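Local coordinates for histidinol-phosphatase (Listeria monocytogenes serotype 4b str. H7858, PDB 6NLR), which probably hydrolyses histidinol phosphate to histidinol and phosphate in histidine biosynthesis, using a trinuclear metal centre of the PHP family, at residues A[9-14]-A[61-66]; A[21-26]-A[260-265]; A[38-43]-A[91-96]. All blocks are in the same frame, centred on the assembly; numbering follows the deposited sequence.

Interaction 1: A[9-14]-A[61-66]; sequences TEFCPH and ASMAMS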
# COMPACT_ATOMS: atom_id res chain seq x y z
N THR A 9 -1.11 10.04 8.01
CA THR A 9 -1.25 11.32 8.75
C THR A 9 -2.59 11.35 9.49
O THR A 9 -3.36 10.37 9.39
CB THR A 9 -1.18 12.50 7.78
OG1 THR A 9 -2.37 12.53 6.97
CG2 THR A 9 0.02 12.43 6.87
N GLU A 10 -2.87 12.48 10.15
CA GLU A 10 -4.18 12.77 10.79
C GLU A 10 -5.28 12.86 9.71
O GLU A 10 -6.45 12.79 10.09
CB GLU A 10 -4.13 14.03 11.66
CG GLU A 10 -3.90 15.34 10.90
CD GLU A 10 -2.45 15.71 10.56
OE1 GLU A 10 -1.54 14.83 10.64
OE2 GLU A 10 -2.23 16.86 10.16
N PHE A 11 -4.94 12.96 8.42
CA PHE A 11 -5.96 13.01 7.32
C PHE A 11 -6.49 11.60 7.00
O PHE A 11 -7.40 11.47 6.19
CB PHE A 11 -5.39 13.74 6.10
CG PHE A 11 -5.37 15.23 6.27
CD1 PHE A 11 -4.28 15.87 6.86
CD2 PHE A 11 -6.44 16.01 5.88
CE1 PHE A 11 -4.27 17.25 7.04
CE2 PHE A 11 -6.44 17.38 6.07
CZ PHE A 11 -5.35 18.00 6.64
N CYS A 12 -5.93 10.57 7.62
CA CYS A 12 -6.37 9.17 7.45
C CYS A 12 -7.49 8.88 8.45
O CYS A 12 -7.22 8.80 9.65
CB CYS A 12 -5.22 8.20 7.66
SG CYS A 12 -5.73 6.49 7.38
N PRO A 13 -8.75 8.67 8.02
CA PRO A 13 -9.86 8.47 8.97
C PRO A 13 -9.71 7.19 9.83
O PRO A 13 -10.21 7.18 10.91
CB PRO A 13 -11.14 8.41 8.10
CG PRO A 13 -10.69 8.92 6.73
CD PRO A 13 -9.21 8.60 6.62
N HIS A 14 -8.96 6.17 9.38
CA HIS A 14 -8.77 4.90 10.14
C HIS A 14 -7.42 4.88 10.87
O HIS A 14 -7.08 3.83 11.43
CB HIS A 14 -8.91 3.69 9.21
CG HIS A 14 -8.01 3.69 8.02
ND1 HIS A 14 -6.75 3.14 8.02
CD2 HIS A 14 -8.21 4.15 6.77
CE1 HIS A 14 -6.21 3.28 6.82
NE2 HIS A 14 -7.09 3.91 6.04
N ALA A 61 -11.93 4.55 4.61
CA ALA A 61 -10.79 4.23 3.72
C ALA A 61 -9.92 5.47 3.50
O ALA A 61 -8.69 5.34 3.48
CB ALA A 61 -11.28 3.67 2.41
N SER A 62 -10.51 6.64 3.27
CA SER A 62 -9.71 7.80 2.83
C SER A 62 -10.44 9.09 3.09
O SER A 62 -11.64 9.09 3.34
CB SER A 62 -9.35 7.65 1.37
OG SER A 62 -10.52 7.75 0.60
N MSE A 63 -9.70 10.20 3.02
CA MSE A 63 -10.26 11.53 3.16
C MSE A 63 -11.20 11.82 1.98
O MSE A 63 -11.21 11.11 0.97
CB MSE A 63 -9.12 12.54 3.22
CG MSE A 63 -8.43 12.78 1.89
SE MSE A 63 -6.82 13.90 2.05
CE MSE A 63 -5.34 12.73 1.63
N ALA A 64 -11.98 12.91 2.12
CA ALA A 64 -12.84 13.41 1.07
C ALA A 64 -12.05 14.31 0.12
O ALA A 64 -11.03 14.87 0.51
CB ALA A 64 -14.00 14.17 1.68
N MSE A 65 -12.57 14.48 -1.09
CA MSE A 65 -12.01 15.39 -2.08
C MSE A 65 -11.83 16.79 -1.47
O MSE A 65 -10.82 17.43 -1.68
CB MSE A 65 -12.90 15.44 -3.32
CG MSE A 65 -12.83 14.18 -4.18
SE MSE A 65 -11.10 13.94 -5.14
CE MSE A 65 -11.09 15.59 -6.22
N SER A 66 -12.81 17.25 -0.69
CA SER A 66 -12.77 18.59 -0.14
C SER A 66 -11.62 18.75 0.88
O SER A 66 -11.26 19.89 1.17
CB SER A 66 -14.09 18.95 0.47
OG SER A 66 -14.42 18.03 1.49

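Interaction 2: A[21-26]-A[260-265]; sequences EEMVLK and HGVQDI. With MN (manganese (II) ion), chain D.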
# COMPACT_ATOMS: atom_id res chain seq x y z
N GLU A 21 3.30 15.93 12.43
CA GLU A 21 4.49 16.63 12.96
C GLU A 21 5.20 15.74 13.99
O GLU A 21 6.43 15.71 13.97
CB GLU A 21 4.10 17.95 13.62
CG GLU A 21 5.31 18.75 14.05
CD GLU A 21 5.12 20.25 13.89
OE1 GLU A 21 3.99 20.69 13.54
OE2 GLU A 21 6.10 20.97 14.07
N GLU A 22 4.45 15.08 14.88
CA GLU A 22 5.02 14.21 15.95
C GLU A 22 5.64 12.98 15.28
O GLU A 22 6.67 12.49 15.75
CB GLU A 22 3.98 13.84 17.01
CG GLU A 22 3.41 15.03 17.77
CD GLU A 22 4.40 16.07 18.32
OE1 GLU A 22 5.26 15.69 19.15
OE2 GLU A 22 4.31 17.27 17.91
N MSE A 23 5.05 12.52 14.16
CA MSE A 23 5.60 11.38 13.43
C MSE A 23 6.94 11.77 12.80
O MSE A 23 7.92 11.03 12.87
CB MSE A 23 4.58 10.88 12.40
CG MSE A 23 3.28 10.44 13.01
SE MSE A 23 1.95 9.99 11.66
CE MSE A 23 2.83 8.47 10.81
N VAL A 24 7.01 12.98 12.23
CA VAL A 24 8.22 13.45 11.57
C VAL A 24 9.32 13.63 12.62
O VAL A 24 10.46 13.22 12.36
CB VAL A 24 7.94 14.73 10.77
CG1 VAL A 24 9.20 15.55 10.49
CG2 VAL A 24 7.21 14.39 9.47
N LEU A 25 9.00 14.20 13.79
CA LEU A 25 9.99 14.40 14.88
C LEU A 25 10.53 13.03 15.31
O LEU A 25 11.75 12.93 15.59
CB LEU A 25 9.35 15.16 16.05
CG LEU A 25 9.18 16.67 15.84
CD1 LEU A 25 8.24 17.28 16.90
CD2 LEU A 25 10.55 17.37 15.89
N LYS A 26 9.68 12.01 15.37
CA LYS A 26 10.13 10.64 15.74
C LYS A 26 11.04 10.08 14.63
O LYS A 26 12.06 9.48 14.96
CB LYS A 26 8.94 9.70 15.98
CG LYS A 26 9.33 8.33 16.51
CD LYS A 26 9.86 8.38 17.90
CE LYS A 26 10.21 7.00 18.42
NZ LYS A 26 10.60 7.08 19.86
N HIS A 260 0.73 4.71 10.78
CA HIS A 260 -0.55 5.42 11.00
C HIS A 260 -0.49 6.21 12.32
O HIS A 260 -1.54 6.81 12.72
CB HIS A 260 -1.69 4.40 10.93
CG HIS A 260 -2.00 4.03 9.53
ND1 HIS A 260 -1.17 3.24 8.76
CD2 HIS A 260 -3.04 4.35 8.73
CE1 HIS A 260 -1.68 3.07 7.57
NE2 HIS A 260 -2.82 3.74 7.51
N GLY A 261 0.69 6.25 12.93
CA GLY A 261 0.94 6.96 14.19
C GLY A 261 2.42 6.93 14.55
O GLY A 261 3.19 6.24 13.86
N VAL A 262 2.77 7.66 15.60
CA VAL A 262 4.15 7.82 16.12
C VAL A 262 4.74 6.45 16.48
O VAL A 262 5.92 6.22 16.19
CB VAL A 262 4.16 8.78 17.32
CG1 VAL A 262 5.53 8.89 17.97
CG2 VAL A 262 3.66 10.16 16.91
N GLN A 263 3.95 5.56 17.08
CA GLN A 263 4.46 4.28 17.63
C GLN A 263 4.91 3.38 16.48
O GLN A 263 5.74 2.53 16.71
CB GLN A 263 3.42 3.59 18.50
CG GLN A 263 3.17 4.31 19.82
CD GLN A 263 4.42 4.61 20.62
OE1 GLN A 263 4.94 5.73 20.61
NE2 GLN A 263 4.91 3.59 21.32
N ASP A 264 4.38 3.58 15.28
CA ASP A 264 4.70 2.76 14.09
C ASP A 264 6.03 3.18 13.46
O ASP A 264 6.59 2.41 12.67
CB ASP A 264 3.61 2.91 13.03
CG ASP A 264 2.25 2.36 13.41
OD1 ASP A 264 2.18 1.56 14.38
OD2 ASP A 264 1.27 2.70 12.71
N ILE A 265 6.49 4.41 13.70
CA ILE A 265 7.65 4.97 12.95
C ILE A 265 8.87 4.08 13.20
O ILE A 265 9.14 3.76 14.35
CB ILE A 265 7.91 6.44 13.35
CG1 ILE A 265 6.75 7.35 12.90
CG2 ILE A 265 9.25 6.92 12.81
CD1 ILE A 265 6.72 7.61 11.44
MN MN D . -4.28 3.34 5.95

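Interaction 3: A[38-43]-A[91-96]; sequences VEHAPL and GFEVDY. With MN (manganese (II) ion), chain D; MN (manganese (II) ion), chain E; CO (cobalt (II) ion), chain F.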
# COMPACT_ATOMS: atom_id res chain seq x y z
N VAL A 38 2.32 9.66 2.05
CA VAL A 38 1.52 9.13 0.93
C VAL A 38 0.15 8.74 1.49
O VAL A 38 -0.16 7.54 1.67
CB VAL A 38 2.27 7.99 0.20
CG1 VAL A 38 3.37 8.57 -0.67
CG2 VAL A 38 2.85 6.96 1.16
N GLU A 39 -0.65 9.76 1.78
CA GLU A 39 -1.98 9.58 2.39
C GLU A 39 -2.90 8.88 1.37
O GLU A 39 -2.71 9.06 0.14
CB GLU A 39 -2.54 10.92 2.85
CG GLU A 39 -3.73 10.75 3.74
CD GLU A 39 -3.47 9.76 4.87
OE1 GLU A 39 -2.91 10.17 5.89
OE2 GLU A 39 -3.82 8.57 4.69
N HIS A 40 -3.88 8.12 1.86
CA HIS A 40 -4.90 7.49 0.98
C HIS A 40 -5.60 8.54 0.12
O HIS A 40 -6.17 9.50 0.69
CB HIS A 40 -5.92 6.75 1.81
CG HIS A 40 -5.31 5.64 2.56
ND1 HIS A 40 -4.92 4.48 1.93
CD2 HIS A 40 -5.03 5.50 3.88
CE1 HIS A 40 -4.42 3.65 2.84
NE2 HIS A 40 -4.48 4.26 4.03
N ALA A 41 -5.59 8.37 -1.20
CA ALA A 41 -6.34 9.24 -2.14
C ALA A 41 -7.82 9.02 -1.92
O ALA A 41 -8.23 7.88 -1.68
CB ALA A 41 -5.96 8.96 -3.57
N PRO A 42 -8.67 10.06 -2.02
CA PRO A 42 -10.13 9.88 -2.00
C PRO A 42 -10.64 8.82 -3.00
O PRO A 42 -10.14 8.77 -4.11
CB PRO A 42 -10.65 11.27 -2.39
CG PRO A 42 -9.57 12.23 -1.93
CD PRO A 42 -8.27 11.47 -2.16
N LEU A 43 -11.61 8.00 -2.58
CA LEU A 43 -12.20 6.95 -3.47
C LEU A 43 -13.17 7.60 -4.45
O LEU A 43 -13.72 8.63 -4.12
CB LEU A 43 -12.92 5.89 -2.65
CG LEU A 43 -12.06 5.13 -1.65
CD1 LEU A 43 -12.92 4.14 -0.89
CD2 LEU A 43 -10.93 4.41 -2.36
N GLY A 91 2.71 12.89 -1.46
CA GLY A 91 1.90 12.27 -2.52
C GLY A 91 0.78 11.47 -1.92
O GLY A 91 0.28 11.83 -0.83
N PHE A 92 0.36 10.44 -2.63
CA PHE A 92 -0.77 9.58 -2.23
C PHE A 92 -0.38 8.12 -2.30
O PHE A 92 0.44 7.72 -3.17
CB PHE A 92 -1.96 9.83 -3.16
CG PHE A 92 -2.46 11.24 -3.10
CD1 PHE A 92 -3.22 11.68 -2.02
CD2 PHE A 92 -2.15 12.14 -4.11
CE1 PHE A 92 -3.67 12.99 -1.96
CE2 PHE A 92 -2.63 13.44 -4.06
CZ PHE A 92 -3.39 13.86 -2.99
N GLU A 93 -1.00 7.34 -1.42
CA GLU A 93 -1.26 5.91 -1.64
C GLU A 93 -2.54 5.87 -2.47
O GLU A 93 -3.64 6.13 -1.92
CB GLU A 93 -1.38 5.12 -0.35
CG GLU A 93 -1.41 3.62 -0.63
CD GLU A 93 -1.53 2.74 0.59
OE1 GLU A 93 -1.62 3.30 1.70
OE2 GLU A 93 -1.53 1.49 0.42
N VAL A 94 -2.37 5.60 -3.76
CA VAL A 94 -3.46 5.61 -4.76
C VAL A 94 -4.03 4.20 -4.83
O VAL A 94 -3.28 3.26 -5.10
CB VAL A 94 -2.95 6.11 -6.12
CG1 VAL A 94 -4.07 6.16 -7.14
CG2 VAL A 94 -2.27 7.47 -5.98
N ASP A 95 -5.33 4.06 -4.60
CA ASP A 95 -6.04 2.78 -4.83
C ASP A 95 -6.04 2.51 -6.34
O ASP A 95 -6.43 3.42 -7.12
CB ASP A 95 -7.47 2.82 -4.29
CG ASP A 95 -7.51 2.47 -2.82
OD1 ASP A 95 -7.56 1.24 -2.51
OD2 ASP A 95 -7.40 3.40 -2.03
N TYR A 96 -5.62 1.31 -6.72
CA TYR A 96 -5.98 0.73 -8.03
C TYR A 96 -7.40 0.19 -7.88
O TYR A 96 -7.64 -0.76 -7.09
CB TYR A 96 -4.97 -0.30 -8.53
CG TYR A 96 -5.34 -0.77 -9.91
CD1 TYR A 96 -5.23 0.09 -11.00
CD2 TYR A 96 -5.91 -2.01 -10.12
CE1 TYR A 96 -5.64 -0.29 -12.26
CE2 TYR A 96 -6.30 -2.41 -11.39
CZ TYR A 96 -6.17 -1.55 -12.46
OH TYR A 96 -6.56 -1.94 -13.69
MN MN D . -4.28 3.34 5.95
MN MN E . -2.30 0.02 1.68
CO CO F . -0.60 2.61 3.48
O HOH W 1 -4.89 3.95 -0.79
O HOH W 2 -7.22 5.72 -3.06
O HOH W 3 -2.87 -1.78 3.03
O HOH W 4 -0.99 0.55 2.80

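Interaction 1: A[9-14]-A[61-66]
F11 and P13 lie against M63 and S62 where two loops of the PHP domain, a TIM-barrel relative, meet beside the metal centre. Residues 9-14 follow strand 3-7 and open with a type I beta turn from T9 to C12, within which T9 OG1 accepts from the backbone N of F11 as an ST turn. Residues 61-66 connect helices 56-59 and 68-81. The touching parts, 11-14 and 61-63, run nearly antiparallel, their end-to-end directions 160° apart.

Selenomethionine M63 meets both the backbone and the ring of F11. Its CG sits between the backbone N and the carbonyl carbon (chi1 73°), and the chain bends at its far end. CB rests on the carbonyl O of F11 at 3.6 Å, and SE reaches CB of F11 at 4.3 Å. The same selenium makes a Met-aromatic contact, standing 5.4 Å from the centroid of the F11 ring, in an oblique position. Y71 and E39 also touch the M63 side chain.

The ring of P13 packs on the opposing backbone: CG approaches the carbonyl O of S62 at 3.5 Å, while CD passes 4.0 Å from the backbone N of M63. The contact is therefore van der Waals packing against peptide groups.

H14, a manganese ligand with H40 and H260, completes the contact. As modelled, the ring sets carbon CE1, not a nitrogen, closest to the metal, which leaves the placement of its nitrogens doubtful. Over the centre of one face lies C12 SG. At the ring edge, near its plane, NE2 makes a weak and likewise doubtful hydrogen bond to the carbonyl O of A61, 3.3 Å long.

Interaction 2: A[21-26]-A[260-265]
M23, K26 and E22 of helix 20-29 pack on V262 and I265, in the loop that follows strand 253-256 and carries the metal ligand H260 of this TIM-barrel-like PHP fold. Across the interface the contacts are apolar. V262 spans one turn of the helix with its two methyls: CG2 meets CB of E22 at 3.7 Å, and CG1 meets CB of K26 at 4.0 Å. I265 brings CD1 to within 4.0 Å of CB of M23, and the side chains of I265 and K26 slide past each other in opposite directions, CG of K26 lying beside CB of I265. Selenomethionine M23 bends near its end (chi3 63°), laying its methyl CE along the backbone of G261, 3.7 Å from that residue's N.

Hydrogen bonds and the metal bond hold the loop itself, most of them to partners outside the two segments. The carbonyl O of H260 accepts from T16 OG1, and V262 N donates to D18 OD2. H260 ND1 is hydrogen-bonded to the carbonyl O of D258, a cobalt ligand, while H260 NE2 binds manganese at 2.2 Å. The backbone N of H260 donates an almost straight bond (173°) to the anti lone pair of D264 OD2, 2.8 Å away.

Interaction 3: A[38-43]-A[91-96]
V38, E39 and H40 pair in parallel with G91, F92 and E93, the short segment axes 43° apart and joined by hydrogen bonds from E93 N to E39 O and from A41 N to E93 O, and by a weak one from E39 N to G91 O. H40 and E93 project on one face of the sheet, side by side and pointing the same way, with ring and carboxylate planes 27° apart. E93 runs fully extended, its CG anti to the backbone N (chi1 -171°), which carries the carboxylate into the metal cluster. OE1 of E93 binds cobalt at 2.2 Å and OE2 binds one manganese at 2.1 Å, so the group bridges two metals; S121 OG also bonds to OE2. H40 NE2 binds the other manganese.

This clustering of histidines and carboxylates at the C-terminal ends of parallel strands is the active-site arrangement of PHP enzymes. Water 1 lies in the ring plane of H40, accepting from ND1 at 2.8 Å and donating to E93 O and D95 OD2, which, with the metal bond at NE2, would hold the ring's rotation. D95 in turn bonds through OD1 to H123 ND1, consistent with a second-shell role in orienting that manganese ligand.

On the reverse face E39 OE2 accepts from the backbone N of H40 at 2.9 Å, while OE1 bonds to T9 OG1. F92 turns its ring edge to the carbonyl O of E39, CD1 to O 3.4 Å, and A41 CB packs on F92 CB at 4.1 Å. L43 crosses D95, its CD2 lying 3.7 Å from OD2.

Overall arrangement
All three contacts contribute a histidine to one manganese ion, H14, H260 and H40 respectively, the H14 ring being doubtfully placed, yet they sit at different depths. Interaction 3 is wholly buried and rests on strand pairing, metal bonds and ordered water. Interaction 1, about 9 Å from it between centres, lies at the surface, where loops pack by van der Waals contact; the two touch where S62 OG lies 3.2 Å from A41 O. Interaction 2, partly buried and farther out, sets helix 20-29 against a late loop by apolar packing, and H260 brings that loop to the manganese. The helix leads into strand 34-40 of interaction 3.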